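Local coordinates for protein putative P450-like enzyme (Streptomyces himastatinicus ATCC 53653, PDB 5Z9J) that probably acts as a haem-dependent monooxygenase of the cytochrome P450 family, built round a thiolate-ligated haem iron, at residues E112-V117 against L365-T370; M278-P283 against D326-G331; I138-G143 against S147-F152; R153-K158 against L186-D191. One frame throughout, in Å; residues are numbered along the deposited sequence.

Overall arrangement
All four contacts lie within one cytochrome P450 fold. Along the chain, contacts 3, 4 and 2 follow in that order inside the long loop that contact 1 closes, where the end of helix 96-116 meets the end of helix 350-367. Contacts 3 and 4 share helix 147-163; their centres are about 12 Å apart and they touch through Leu151 and Glu188. Together they join helices 132-142, 147-163 and 172-202. Contact 2, at the end of helix 270-280, lies on the other side of the chain's centre, about 31 Å from contact 3 and 33 Å from contact 4, centre to centre. Contact 1 is peripheral, whereas Ile138 at contact 3 touches the haem.

Contact 1 of 4, residues E112-V117 against L365-T370; sequences ELLDGV and LDRLPT
The torsions of Arg367 carry it to Leu114 and Asp115: CG lies anti to the carbonyl carbon (chi1 -59°), and a bend at chi3 (40°) lays the guanidinium against helix 96-116. In P450 terms this joins the ends of the D and L helices, 96-116 and 350-367. Leu114 CB sits over the centre of one guanidinium face, 3.4 Å from Arg367 CZ, while Asp115 OD1 comes to the edge. There Arg367 NH2 donates to Asp115 OD1 at 2.9 Å in a salt bridge that meets the oxygen nearly end-on, and Arg367 NH1 adds a weak bond to the same oxygen. NH1 also bonds His111 ND1, so several partners fix the rotation of the group. Arginine suits the place because its flat face tolerates an apolar neighbour while its rim serves an acid. With a leucine in its place, Asp115 would probably be left without its charged mate and His111 without the N-H it bonds. Leu114 itself is buried, its side chain also touching Phe129 of helix 125-130 and Ile363 and Leu364 of helix 350-367. Its methyl CD1 packs 3.9 Å from Arg367 CD, beside the arginine's aliphatic stem.

Contact 2 of 4, residues M278-P283 against D326-G331; sequences MRYMSP and DVFDAG
Tyr280 and Phe328 form the tight side of this contact, a T-shaped pair in which the phenylalanine edge points at the tyrosine face. The ring planes stand at 81°, and their centroids are 5.2 Å apart. Phe328 CD1 does the touching, 3.5 Å from Tyr280 CG, so it rests near the rim of the ring, while its neighbour CE1 lies 3.9 Å from Tyr280 CB. Tyr280 has CG anti to its own backbone N (chi1 -179°), which carries the ring from the last turn of the helix across to the loop. Two aromatics suit a buried place like this one, where Cys252 of helix 240-255 touches both and Arg317 makes a cation-pi contact with the tyrosine. Were Tyr280 an alanine, Phe328 would probably lose the face it leans on, and Arg317 its cation-pi partner. The loose side is at Asp326 and Val327, whose side chains point away from helix 270-280. Asp326 is exposed and pairs with Arg317; only its backbone O approaches the tyrosine edge, 3.9 Å from Tyr280 CE1. Buried Arg279 brings NH2 to 3.0 Å from Val327 O, but its main polar partner is Glu276, three residues earlier. Glu276 and Arg279 form the ExxR motif of the P450 K helix, here set against the meander loop that precedes the haem-ligating cysteine.

Contact 3 of 4, residues I138-G143 against S147-F152; sequences ISDLLG and SDRALF
At the corner where helix 132-142 turns into helix 147-163, the E and F helices of the P450 fold, Ser139 and Asp140 meet Arg149 and Phe152. Arg149 leaves its helix with an extended chain from CG to NE, long enough to carry the guanidinium over to the acid. Its NH2 donates to the syn lone pair of Asp140 OD1 at 2.9 Å, with the carboxylate oxygen tilted 18° out of the guanidinium plane. Two waters complete this salt bridge at the guanidinium edge. One links Arg149 NE to Asp140 OD1, and the other donates to Asp140 OD2 and accepts a weak bond from NH2, so both carboxylate oxygens are gripped although Asp140 is buried. Helix 132-142 ends in a Schellman motif: Gly143, with positive phi (81°), closes it through weak bonds from its N to Ser139 O and Asp140 O, and glycine adopts that backbone easily. Beyond it the chain turns the corner, and the axes of the two short helix segments make an angle of 119°. A side chain as small as serine suits position 139, where the CA atoms of Ser139 and Arg149 are 6.5 Å apart. Ser139 CB lies 3.6 Å from Arg149 CG, and its OG lies 3.6 Å from Phe152 CD2 at the ring edge, while the hydroxyl is satisfied by Leu135 O. Asp148 O sits over a face of the Phe152 ring. Ile138 touches the haem.

Contact 4 of 4, residues R153-K158 against L186-D191; sequences RQWMDK and LWEMRD
Met189 lies along the face of the Trp155 indole, its chain running the opposite way. Met189 CB comes first, 3.9 Å from Trp155 CH2 at the far rim of the six-membered ring. The next atom, CG, sits almost squarely above that ring, 3.5 Å from the centroid, a CH-pi contact. SD then follows, 3.6 Å from Trp155 CE3; it is oblique to the ring and makes a Met-aromatic contact. The terminal CE turns away from the indole, because chi3 (-94°) bends the chain there. A thioether is apt here: slim and flexible, with a polarisable sulfur that packs well on an aromatic face. At the indole edge, Trp155 NE1 donates to Glu188 OE2 at 2.6 Å, nearly straight at 162°. The oxygen lies in the ring plane, yet the N-H reaches it from above the carboxylate plane. Glu188 gets there with CG anti to its backbone N and the chain extended beyond, reaching across from its helix. Tryptophan thus gives an apolar face to the methionine and a single donor to the acid, and both hold the ring against rotation. Lys158 NZ, 4.4 Å from Glu188 OE1, may partly offset its charge, though too far for a salt bridge. The helix segments run roughly antiparallel (155°), with axes 12.1 Å apart at closest approach, a wide spacing that the indole fills. These are the F and G helices, 147-163 and 172-202. Phe152 and Tyr192 add further rings beside Trp155, and Met189 also touches Ser228 and Asn232 of helix 224-238, the first half of the fold's long central helix.

Contact 1 of 4, residues E112-V117 against L365-T370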
loop_
_atom_site.group_PDB
_atom_site.type_symbol
_atom_site.label_atom_id
_atom_site.label_comp_id
_atom_site.label_asym_id
_atom_site.label_seq_id
_atom_site.Cartn_x
_atom_site.Cartn_y
_atom_site.Cartn_z
ATOM N N GLU A 112 -23.619 3.222 0.227
ATOM C CA GLU A 112 -23.740 4.511 0.902
ATOM C C GLU A 112 -22.894 5.582 0.224
ATOM O O GLU A 112 -23.331 6.708 0.024
ATOM C CB GLU A 112 -23.319 4.346 2.344
ATOM C CG GLU A 112 -23.975 5.239 3.313
ATOM C CD GLU A 112 -23.485 4.951 4.725
ATOM O OE1 GLU A 112 -23.632 3.788 5.177
ATOM O OE2 GLU A 112 -22.952 5.876 5.375
ATOM N N LEU A 113 -21.679 5.217 -0.156
ATOM C CA LEU A 113 -20.842 6.115 -0.914
ATOM C C LEU A 113 -21.475 6.474 -2.263
ATOM O O LEU A 113 -21.490 7.649 -2.659
ATOM C CB LEU A 113 -19.460 5.504 -1.108
ATOM C CG LEU A 113 -18.587 5.519 0.156
ATOM C CD1 LEU A 113 -17.304 4.748 -0.077
ATOM C CD2 LEU A 113 -18.279 6.948 0.569
ATOM N N LEU A 114 -21.975 5.475 -2.989
ATOM C CA LEU A 114 -22.483 5.770 -4.315
ATOM C C LEU A 114 -23.803 6.531 -4.235
ATOM O O LEU A 114 -24.090 7.400 -5.062
ATOM C CB LEU A 114 -22.657 4.482 -5.117
ATOM C CG LEU A 114 -21.251 3.927 -5.361
ATOM C CD1 LEU A 114 -21.249 2.545 -6.052
ATOM C CD2 LEU A 114 -20.323 4.951 -6.062
ATOM N N ASP A 115 -24.564 6.277 -3.179
ATOM C CA ASP A 115 -25.769 7.062 -2.938
ATOM C C ASP A 115 -25.370 8.521 -2.784
ATOM O O ASP A 115 -26.134 9.416 -3.135
ATOM C CB ASP A 115 -26.513 6.568 -1.698
ATOM C CG ASP A 115 -27.267 5.269 -1.957
ATOM O OD1 ASP A 115 -27.306 4.819 -3.115
ATOM O OD2 ASP A 115 -27.876 4.719 -1.016
ATOM N N GLY A 116 -24.162 8.752 -2.281
ATOM C CA GLY A 116 -23.616 10.087 -2.178
ATOM C C GLY A 116 -23.367 10.813 -3.483
ATOM O O GLY A 116 -23.429 12.030 -3.502
ATOM N N VAL A 117 -23.073 10.098 -4.582
ATOM C CA VAL A 117 -22.873 10.778 -5.865
ATOM C C VAL A 117 -24.009 10.572 -6.871
ATOM O O VAL A 117 -23.825 10.843 -8.064
ATOM C CB VAL A 117 -21.557 10.340 -6.533
ATOM C CG1 VAL A 117 -20.368 10.834 -5.762
ATOM C CG2 VAL A 117 -21.558 8.830 -6.732
ATOM N N LEU A 365 -19.613 -1.950 -11.389
ATOM C CA LEU A 365 -20.066 -2.518 -12.679
ATOM C C LEU A 365 -21.588 -2.669 -12.838
ATOM O O LEU A 365 -22.125 -2.566 -13.958
ATOM C CB LEU A 365 -19.433 -3.878 -12.886
ATOM C CG LEU A 365 -17.933 -3.914 -13.167
ATOM C CD1 LEU A 365 -17.500 -5.336 -13.344
ATOM C CD2 LEU A 365 -17.603 -3.091 -14.407
ATOM N N ASP A 366 -22.258 -2.947 -11.717
ATOM C CA ASP A 366 -23.683 -3.231 -11.673
ATOM C C ASP A 366 -24.524 -1.962 -11.548
ATOM O O ASP A 366 -25.558 -1.858 -12.192
ATOM C CB ASP A 366 -23.987 -4.221 -10.555
ATOM C CG ASP A 366 -23.582 -5.641 -10.916
ATOM O OD1 ASP A 366 -23.449 -5.968 -12.155
ATOM O OD2 ASP A 366 -23.357 -6.424 -9.960
ATOM N N ARG A 367 -24.105 -1.051 -10.669
ATOM C CA ARG A 367 -24.801 0.204 -10.455
ATOM C C ARG A 367 -24.477 1.278 -11.507
ATOM O O ARG A 367 -25.350 2.078 -11.860
ATOM C CB ARG A 367 -24.431 0.807 -9.098
ATOM C CG ARG A 367 -24.728 -0.047 -7.923
ATOM C CD ARG A 367 -24.714 0.723 -6.559
ATOM N NE ARG A 367 -25.323 2.056 -6.617
ATOM C CZ ARG A 367 -25.601 2.804 -5.543
ATOM N NH1 ARG A 367 -25.415 2.323 -4.318
ATOM N NH2 ARG A 367 -26.130 4.016 -5.682
ATOM N N LEU A 368 -23.236 1.309 -12.006
ATOM C CA LEU A 368 -22.825 2.353 -12.946
ATOM C C LEU A 368 -22.211 1.734 -14.168
ATOM O O LEU A 368 -21.046 1.961 -14.446
ATOM C CB LEU A 368 -21.836 3.299 -12.311
ATOM C CG LEU A 368 -22.403 4.085 -11.113
ATOM C CD1 LEU A 368 -21.308 4.896 -10.456
ATOM C CD2 LEU A 368 -23.513 4.986 -11.601
ATOM N N PRO A 369 -23.011 0.957 -14.912
ATOM C CA PRO A 369 -22.447 0.196 -16.022
ATOM C C PRO A 369 -21.952 1.106 -17.143
ATOM O O PRO A 369 -21.199 0.647 -17.997
ATOM C CB PRO A 369 -23.635 -0.665 -16.488
ATOM C CG PRO A 369 -24.834 0.128 -16.107
ATOM C CD PRO A 369 -24.479 0.811 -14.834
ATOM N N THR A 370 -22.408 2.361 -17.151
ATOM C CA THR A 370 -22.022 3.320 -18.191
ATOM C C THR A 370 -20.813 4.136 -17.769
ATOM O O THR A 370 -20.328 4.952 -18.550
ATOM C CB THR A 370 -23.170 4.294 -18.557
ATOM O OG1 THR A 370 -23.457 5.148 -17.447
ATOM C CG2 THR A 370 -24.420 3.533 -18.961
#

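Contact 2 of 4, residues M278-P283 against D326-G331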
loop_
_atom_site.group_PDB
_atom_site.type_symbol
_atom_site.label_atom_id
_atom_site.label_comp_id
_atom_site.label_asym_id
_atom_site.label_seq_id
_atom_site.Cartn_x
_atom_site.Cartn_y
_atom_site.Cartn_z
ATOM N N MET A 278 -2.866 -5.311 -10.066
ATOM C CA MET A 278 -1.701 -5.189 -9.183
ATOM C C MET A 278 -0.396 -5.470 -9.935
ATOM O O MET A 278 0.605 -4.803 -9.767
ATOM C CB MET A 278 -1.871 -6.106 -7.967
ATOM C CG MET A 278 -2.838 -5.430 -6.882
ATOM S SD MET A 278 -2.823 -6.404 -5.369
ATOM C CE MET A 278 -3.806 -7.751 -5.867
ATOM N N ARG A 279 -0.430 -6.440 -10.817
ATOM C CA ARG A 279 0.818 -6.722 -11.525
ATOM C C ARG A 279 1.200 -5.528 -12.393
ATOM O O ARG A 279 2.295 -4.991 -12.257
ATOM C CB ARG A 279 0.672 -7.979 -12.366
ATOM C CG ARG A 279 1.991 -8.381 -13.004
ATOM C CD ARG A 279 1.697 -9.419 -14.051
ATOM N NE ARG A 279 0.861 -8.970 -15.162
ATOM C CZ ARG A 279 1.320 -8.318 -16.237
ATOM N NH1 ARG A 279 2.615 -7.992 -16.324
ATOM N NH2 ARG A 279 0.486 -7.979 -17.213
ATOM N N TYR A 280 0.202 -5.049 -13.146
ATOM C CA TYR A 280 0.352 -4.084 -14.238
ATOM C C TYR A 280 0.535 -2.634 -13.803
ATOM O O TYR A 280 1.244 -1.850 -14.456
ATOM C CB TYR A 280 -0.871 -4.216 -15.175
ATOM C CG TYR A 280 -0.879 -3.320 -16.372
ATOM C CD1 TYR A 280 -0.326 -3.746 -17.570
ATOM C CD2 TYR A 280 -1.432 -2.034 -16.308
ATOM C CE1 TYR A 280 -0.319 -2.938 -18.672
ATOM C CE2 TYR A 280 -1.439 -1.211 -17.434
ATOM C CZ TYR A 280 -0.875 -1.689 -18.615
ATOM O OH TYR A 280 -0.828 -0.941 -19.756
ATOM N N MET A 281 -0.112 -2.249 -12.702
ATOM C CA MET A 281 0.003 -0.905 -12.199
ATOM C C MET A 281 0.023 -1.023 -10.672
ATOM O O MET A 281 -1.024 -0.963 -10.023
ATOM C CB MET A 281 -1.164 -0.032 -12.723
ATOM C CG MET A 281 -1.111 1.506 -12.371
ATOM S SD MET A 281 -2.507 2.420 -13.111
ATOM C CE MET A 281 -2.183 1.996 -14.818
ATOM N N SER A 282 1.226 -1.226 -10.128
ATOM C CA SER A 282 1.386 -1.747 -8.802
ATOM C C SER A 282 1.253 -0.593 -7.802
ATOM O O SER A 282 2.108 0.292 -7.789
ATOM C CB SER A 282 2.733 -2.481 -8.721
ATOM O OG SER A 282 2.835 -3.453 -9.792
ATOM N N PRO A 283 0.170 -0.576 -6.996
ATOM C CA PRO A 283 0.032 0.539 -6.036
ATOM C C PRO A 283 1.264 0.794 -5.183
ATOM O O PRO A 283 1.664 1.949 -4.929
ATOM C CB PRO A 283 -1.171 0.106 -5.163
ATOM C CG PRO A 283 -1.990 -0.714 -6.030
ATOM C CD PRO A 283 -1.004 -1.472 -6.944
ATOM N N ASP A 326 3.712 -6.712 -20.985
ATOM C CA ASP A 326 3.112 -5.389 -21.188
ATOM C C ASP A 326 1.655 -5.477 -21.683
ATOM O O ASP A 326 1.013 -4.467 -21.970
ATOM C CB ASP A 326 3.985 -4.555 -22.136
ATOM C CG ASP A 326 5.314 -4.142 -21.504
ATOM O OD1 ASP A 326 5.429 -4.216 -20.252
ATOM O OD2 ASP A 326 6.231 -3.705 -22.242
ATOM N N VAL A 327 1.132 -6.695 -21.743
ATOM C CA VAL A 327 -0.253 -6.896 -22.112
ATOM C C VAL A 327 -1.105 -7.026 -20.852
ATOM O O VAL A 327 -0.763 -7.780 -19.949
ATOM C CB VAL A 327 -0.460 -8.143 -22.906
ATOM C CG1 VAL A 327 -1.934 -8.413 -23.089
ATOM C CG2 VAL A 327 0.253 -8.034 -24.300
ATOM N N PHE A 328 -2.220 -6.313 -20.831
ATOM C CA PHE A 328 -3.150 -6.433 -19.698
ATOM C C PHE A 328 -4.096 -7.613 -19.922
ATOM O O PHE A 328 -4.914 -7.590 -20.840
ATOM C CB PHE A 328 -3.951 -5.182 -19.524
ATOM C CG PHE A 328 -4.680 -5.136 -18.182
ATOM C CD1 PHE A 328 -4.100 -4.509 -17.113
ATOM C CD2 PHE A 328 -5.903 -5.758 -18.007
ATOM C CE1 PHE A 328 -4.746 -4.451 -15.848
ATOM C CE2 PHE A 328 -6.576 -5.688 -16.735
ATOM C CZ PHE A 328 -5.957 -5.057 -15.675
ATOM N N ASP A 329 -3.976 -8.653 -19.107
ATOM C CA ASP A 329 -4.818 -9.853 -19.288
ATOM C C ASP A 329 -5.677 -10.067 -18.061
ATOM O O ASP A 329 -5.187 -10.592 -17.077
ATOM C CB ASP A 329 -3.921 -11.062 -19.539
ATOM C CG ASP A 329 -4.684 -12.315 -19.844
ATOM O OD1 ASP A 329 -5.868 -12.407 -19.478
ATOM O OD2 ASP A 329 -4.109 -13.219 -20.507
ATOM N N ALA A 330 -6.964 -9.728 -18.155
ATOM C CA ALA A 330 -7.859 -9.720 -16.972
ATOM C C ALA A 330 -7.965 -11.086 -16.330
ATOM O O ALA A 330 -8.204 -11.196 -15.132
ATOM C CB ALA A 330 -9.252 -9.223 -17.342
ATOM N N GLY A 331 -7.682 -12.124 -17.110
ATOM C CA GLY A 331 -7.787 -13.476 -16.598
ATOM C C GLY A 331 -6.433 -14.118 -16.429
ATOM O O GLY A 331 -6.332 -15.340 -16.368
#

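Contact 3 of 4, residues I138-G143 against S147-F152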
loop_
_atom_site.group_PDB
_atom_site.type_symbol
_atom_site.label_atom_id
_atom_site.label_comp_id
_atom_site.label_asym_id
_atom_site.label_seq_id
_atom_site.Cartn_x
_atom_site.Cartn_y
_atom_site.Cartn_z
ATOM N N ILE A 138 -10.962 0.594 7.436
ATOM C CA ILE A 138 -9.923 0.448 8.431
ATOM C C ILE A 138 -10.321 1.219 9.685
ATOM O O ILE A 138 -10.053 0.787 10.764
ATOM C CB ILE A 138 -8.567 0.923 7.950
ATOM C CG1 ILE A 138 -8.146 0.094 6.704
ATOM C CG2 ILE A 138 -7.526 0.640 8.997
ATOM C CD1 ILE A 138 -6.854 0.586 6.098
ATOM N N SER A 139 -10.962 2.356 9.506
ATOM C CA SER A 139 -11.379 3.168 10.664
ATOM C C SER A 139 -12.354 2.370 11.510
ATOM O O SER A 139 -12.153 2.250 12.716
ATOM C CB SER A 139 -11.978 4.486 10.185
ATOM O OG SER A 139 -11.039 5.195 9.383
ATOM N N ASP A 140 -13.329 1.732 10.877
ATOM C CA ASP A 140 -14.285 0.897 11.582
ATOM C C ASP A 140 -13.583 -0.292 12.222
ATOM O O ASP A 140 -13.844 -0.611 13.367
ATOM C CB ASP A 140 -15.358 0.368 10.634
ATOM C CG ASP A 140 -16.273 1.439 10.146
ATOM O OD1 ASP A 140 -16.228 2.538 10.722
ATOM O OD2 ASP A 140 -17.017 1.204 9.176
ATOM N N LEU A 141 -12.618 -0.890 11.531
ATOM C CA LEU A 141 -11.945 -2.042 12.109
ATOM C C LEU A 141 -11.226 -1.652 13.414
ATOM O O LEU A 141 -11.267 -2.384 14.416
ATOM C CB LEU A 141 -10.980 -2.651 11.109
ATOM C CG LEU A 141 -10.086 -3.723 11.732
ATOM C CD1 LEU A 141 -10.958 -4.798 12.389
ATOM C CD2 LEU A 141 -9.204 -4.320 10.687
ATOM N N LEU A 142 -10.650 -0.455 13.421
ATOM C CA LEU A 142 -9.956 0.073 14.592
ATOM C C LEU A 142 -10.923 0.612 15.632
ATOM O O LEU A 142 -10.545 0.874 16.780
ATOM C CB LEU A 142 -8.987 1.162 14.148
ATOM C CG LEU A 142 -7.765 0.643 13.402
ATOM C CD1 LEU A 142 -7.067 1.743 12.597
ATOM C CD2 LEU A 142 -6.790 0.054 14.432
ATOM N N GLY A 143 -12.164 0.823 15.226
ATOM C CA GLY A 143 -13.210 1.176 16.175
ATOM C C GLY A 143 -13.242 2.644 16.563
ATOM O O GLY A 143 -13.725 3.008 17.635
ATOM N N SER A 147 -16.401 10.643 13.267
ATOM C CA SER A 147 -15.782 11.971 13.354
ATOM C C SER A 147 -14.249 11.901 13.244
ATOM O O SER A 147 -13.621 12.801 12.706
ATOM C CB SER A 147 -16.183 12.693 14.655
ATOM O OG SER A 147 -15.745 11.986 15.803
ATOM N N ASP A 148 -13.650 10.844 13.777
ATOM C CA ASP A 148 -12.195 10.666 13.763
ATOM C C ASP A 148 -11.659 10.265 12.385
ATOM O O ASP A 148 -10.441 10.255 12.168
ATOM C CB ASP A 148 -11.791 9.625 14.805
ATOM C CG ASP A 148 -11.936 10.138 16.221
ATOM O OD1 ASP A 148 -12.569 11.180 16.395
ATOM O OD2 ASP A 148 -11.482 9.454 17.158
ATOM N N ARG A 149 -12.540 9.921 11.447
ATOM C CA ARG A 149 -12.039 9.571 10.116
ATOM C C ARG A 149 -11.415 10.830 9.485
ATOM O O ARG A 149 -10.463 10.746 8.696
ATOM C CB ARG A 149 -13.154 9.001 9.222
ATOM C CG ARG A 149 -13.737 7.637 9.663
ATOM C CD ARG A 149 -15.056 7.345 8.926
ATOM N NE ARG A 149 -15.778 6.164 9.398
ATOM C CZ ARG A 149 -16.996 5.814 8.978
ATOM N NH1 ARG A 149 -17.613 6.521 8.035
ATOM N NH2 ARG A 149 -17.589 4.729 9.463
ATOM N N ALA A 150 -11.925 11.993 9.882
ATOM C CA ALA A 150 -11.376 13.284 9.476
ATOM C C ALA A 150 -9.919 13.442 9.895
ATOM O O ALA A 150 -9.061 13.818 9.101
ATOM C CB ALA A 150 -12.207 14.417 10.081
ATOM N N LEU A 151 -9.662 13.145 11.167
ATOM C CA LEU A 151 -8.347 13.308 11.757
ATOM C C LEU A 151 -7.335 12.428 11.017
ATOM O O LEU A 151 -6.166 12.798 10.875
ATOM C CB LEU A 151 -8.396 12.963 13.245
ATOM C CG LEU A 151 -7.087 12.995 14.023
ATOM C CD1 LEU A 151 -6.468 14.373 13.857
ATOM C CD2 LEU A 151 -7.327 12.676 15.501
ATOM N N PHE A 152 -7.806 11.295 10.505
ATOM C CA PHE A 152 -6.948 10.370 9.757
ATOM C C PHE A 152 -6.598 10.856 8.339
ATOM O O PHE A 152 -5.455 10.692 7.881
ATOM C CB PHE A 152 -7.617 8.989 9.677
ATOM C CG PHE A 152 -7.739 8.277 11.010
ATOM C CD1 PHE A 152 -7.126 8.773 12.148
ATOM C CD2 PHE A 152 -8.471 7.102 11.119
ATOM C CE1 PHE A 152 -7.242 8.103 13.370
ATOM C CE2 PHE A 152 -8.590 6.428 12.332
ATOM C CZ PHE A 152 -7.976 6.928 13.456
HETATM O O HOH W 1 -14.741 4.777 11.643
HETATM O O HOH W 2 -19.323 2.679 9.270
#

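Contact 4 of 4, residues R153-K158 against L186-D191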
loop_
_atom_site.group_PDB
_atom_site.type_symbol
_atom_site.label_atom_id
_atom_site.label_comp_id
_atom_site.label_asym_id
_atom_site.label_seq_id
_atom_site.Cartn_x
_atom_site.Cartn_y
_atom_site.Cartn_z
ATOM N N ARG A 153 -7.566 11.451 7.642
ATOM C CA ARG A 153 -7.286 11.937 6.293
ATOM C C ARG A 153 -6.307 13.111 6.353
ATOM O O ARG A 153 -5.450 13.262 5.463
ATOM C CB ARG A 153 -8.582 12.344 5.580
ATOM C CG ARG A 153 -8.389 12.845 4.167
ATOM C CD ARG A 153 -8.632 11.717 3.174
ATOM N NE ARG A 153 -8.336 12.053 1.781
ATOM C CZ ARG A 153 -7.120 12.105 1.246
ATOM N NH1 ARG A 153 -6.041 11.842 1.971
ATOM N NH2 ARG A 153 -6.985 12.415 -0.033
ATOM N N GLN A 154 -6.376 13.867 7.453
ATOM C CA GLN A 154 -5.423 14.930 7.743
ATOM C C GLN A 154 -4.015 14.379 7.897
ATOM O O GLN A 154 -3.076 14.851 7.254
ATOM C CB GLN A 154 -5.828 15.657 9.033
ATOM C CG GLN A 154 -4.969 16.861 9.371
ATOM C CD GLN A 154 -5.456 17.625 10.596
ATOM O OE1 GLN A 154 -6.551 17.378 11.115
ATOM N NE2 GLN A 154 -4.639 18.567 11.058
ATOM N N TRP A 155 -3.889 13.355 8.735
ATOM C CA TRP A 155 -2.609 12.716 8.982
ATOM C C TRP A 155 -2.047 12.083 7.714
ATOM O O TRP A 155 -0.836 12.066 7.512
ATOM C CB TRP A 155 -2.740 11.633 10.057
ATOM C CG TRP A 155 -3.042 12.116 11.448
ATOM C CD1 TRP A 155 -3.033 13.400 11.900
ATOM C CD2 TRP A 155 -3.374 11.294 12.572
ATOM N NE1 TRP A 155 -3.355 13.431 13.245
ATOM C CE2 TRP A 155 -3.567 12.148 13.674
ATOM C CE3 TRP A 155 -3.535 9.913 12.746
ATOM C CZ2 TRP A 155 -3.904 11.666 14.935
ATOM C CZ3 TRP A 155 -3.872 9.437 14.001
ATOM C CH2 TRP A 155 -4.056 10.312 15.077
ATOM N N MET A 156 -2.931 11.657 6.819
ATOM C CA MET A 156 -2.516 10.898 5.657
ATOM C C MET A 156 -2.025 11.794 4.533
ATOM O O MET A 156 -1.327 11.327 3.637
ATOM C CB MET A 156 -3.693 10.036 5.168
ATOM C CG MET A 156 -3.478 9.202 3.884
ATOM S SD MET A 156 -2.407 7.763 4.190
ATOM C CE MET A 156 -3.264 7.049 5.590
ATOM N N ASP A 157 -2.261 13.096 4.642
ATOM C CA ASP A 157 -1.696 14.012 3.660
ATOM C C ASP A 157 -0.349 14.531 4.111
ATOM O O ASP A 157 0.500 14.843 3.276
ATOM C CB ASP A 157 -2.635 15.178 3.413
ATOM C CG ASP A 157 -3.864 14.756 2.713
ATOM O OD1 ASP A 157 -4.053 13.534 2.543
ATOM O OD2 ASP A 157 -4.638 15.637 2.347
ATOM N N LYS A 158 -0.154 14.586 5.425
ATOM C CA LYS A 158 1.141 14.898 5.999
ATOM C C LYS A 158 2.142 13.785 5.698
ATOM O O LYS A 158 3.319 14.034 5.430
ATOM C CB LYS A 158 1.022 15.129 7.502
ATOM C CG LYS A 158 0.323 16.439 7.866
ATOM C CD LYS A 158 0.212 16.603 9.374
ATOM C CE LYS A 158 -0.433 17.923 9.759
ATOM N NZ LYS A 158 -0.504 18.114 11.258
ATOM N N LEU A 186 4.076 11.729 15.197
ATOM C CA LEU A 186 4.023 10.493 15.965
ATOM C C LEU A 186 3.533 10.747 17.363
ATOM O O LEU A 186 2.834 9.923 17.939
ATOM C CB LEU A 186 5.392 9.836 16.060
ATOM C CG LEU A 186 5.898 9.316 14.741
ATOM C CD1 LEU A 186 7.287 8.717 14.897
ATOM C CD2 LEU A 186 4.903 8.313 14.188
ATOM N N TRP A 187 3.862 11.915 17.895
ATOM C CA TRP A 187 3.412 12.265 19.231
ATOM C C TRP A 187 1.934 12.575 19.266
ATOM O O TRP A 187 1.246 12.217 20.214
ATOM C CB TRP A 187 4.193 13.448 19.771
ATOM C CG TRP A 187 5.501 13.084 20.395
ATOM C CD1 TRP A 187 5.826 11.895 20.967
ATOM C CD2 TRP A 187 6.640 13.940 20.569
ATOM N NE1 TRP A 187 7.108 11.942 21.470
ATOM C CE2 TRP A 187 7.629 13.187 21.240
ATOM C CE3 TRP A 187 6.923 15.266 20.214
ATOM C CZ2 TRP A 187 8.883 13.712 21.560
ATOM C CZ3 TRP A 187 8.170 15.788 20.533
ATOM C CH2 TRP A 187 9.133 15.012 21.201
ATOM N N GLU A 188 1.422 13.165 18.197
ATOM C CA GLU A 188 0.000 13.449 18.155
ATOM C C GLU A 188 -0.820 12.179 18.025
ATOM O O GLU A 188 -1.819 12.002 18.718
ATOM C CB GLU A 188 -0.325 14.399 17.000
ATOM C CG GLU A 188 -1.817 14.581 16.778
ATOM C CD GLU A 188 -2.150 15.464 15.595
ATOM O OE1 GLU A 188 -1.298 16.273 15.172
ATOM O OE2 GLU A 188 -3.267 15.321 15.071
ATOM N N MET A 189 -0.346 11.260 17.218
ATOM C CA MET A 189 -0.989 9.967 17.087
ATOM C C MET A 189 -0.890 9.124 18.338
ATOM O O MET A 189 -1.830 8.439 18.706
ATOM C CB MET A 189 -0.374 9.199 15.912
ATOM C CG MET A 189 -0.374 10.002 14.645
ATOM S SD MET A 189 -0.083 9.031 13.142
ATOM C CE MET A 189 1.673 9.207 12.964
ATOM N N ARG A 190 0.265 9.177 18.985
ATOM C CA ARG A 190 0.480 8.377 20.157
ATOM C C ARG A 190 -0.521 8.836 21.220
ATOM O O ARG A 190 -1.137 8.015 21.880
ATOM C CB ARG A 190 1.900 8.509 20.677
ATOM C CG ARG A 190 2.205 7.526 21.802
ATOM C CD ARG A 190 3.229 8.075 22.756
ATOM N NE ARG A 190 3.118 9.529 22.814
ATOM C CZ ARG A 190 2.420 10.191 23.734
ATOM N NH1 ARG A 190 1.765 9.530 24.685
ATOM N NH2 ARG A 190 2.379 11.518 23.698
ATOM N N ASP A 191 -0.750 10.136 21.291
ATOM C CA ASP A 191 -1.650 10.648 22.339
ATOM C C ASP A 191 -3.080 10.396 21.932
ATOM O O ASP A 191 -3.932 10.178 22.776
ATOM C CB ASP A 191 -1.436 12.140 22.546
#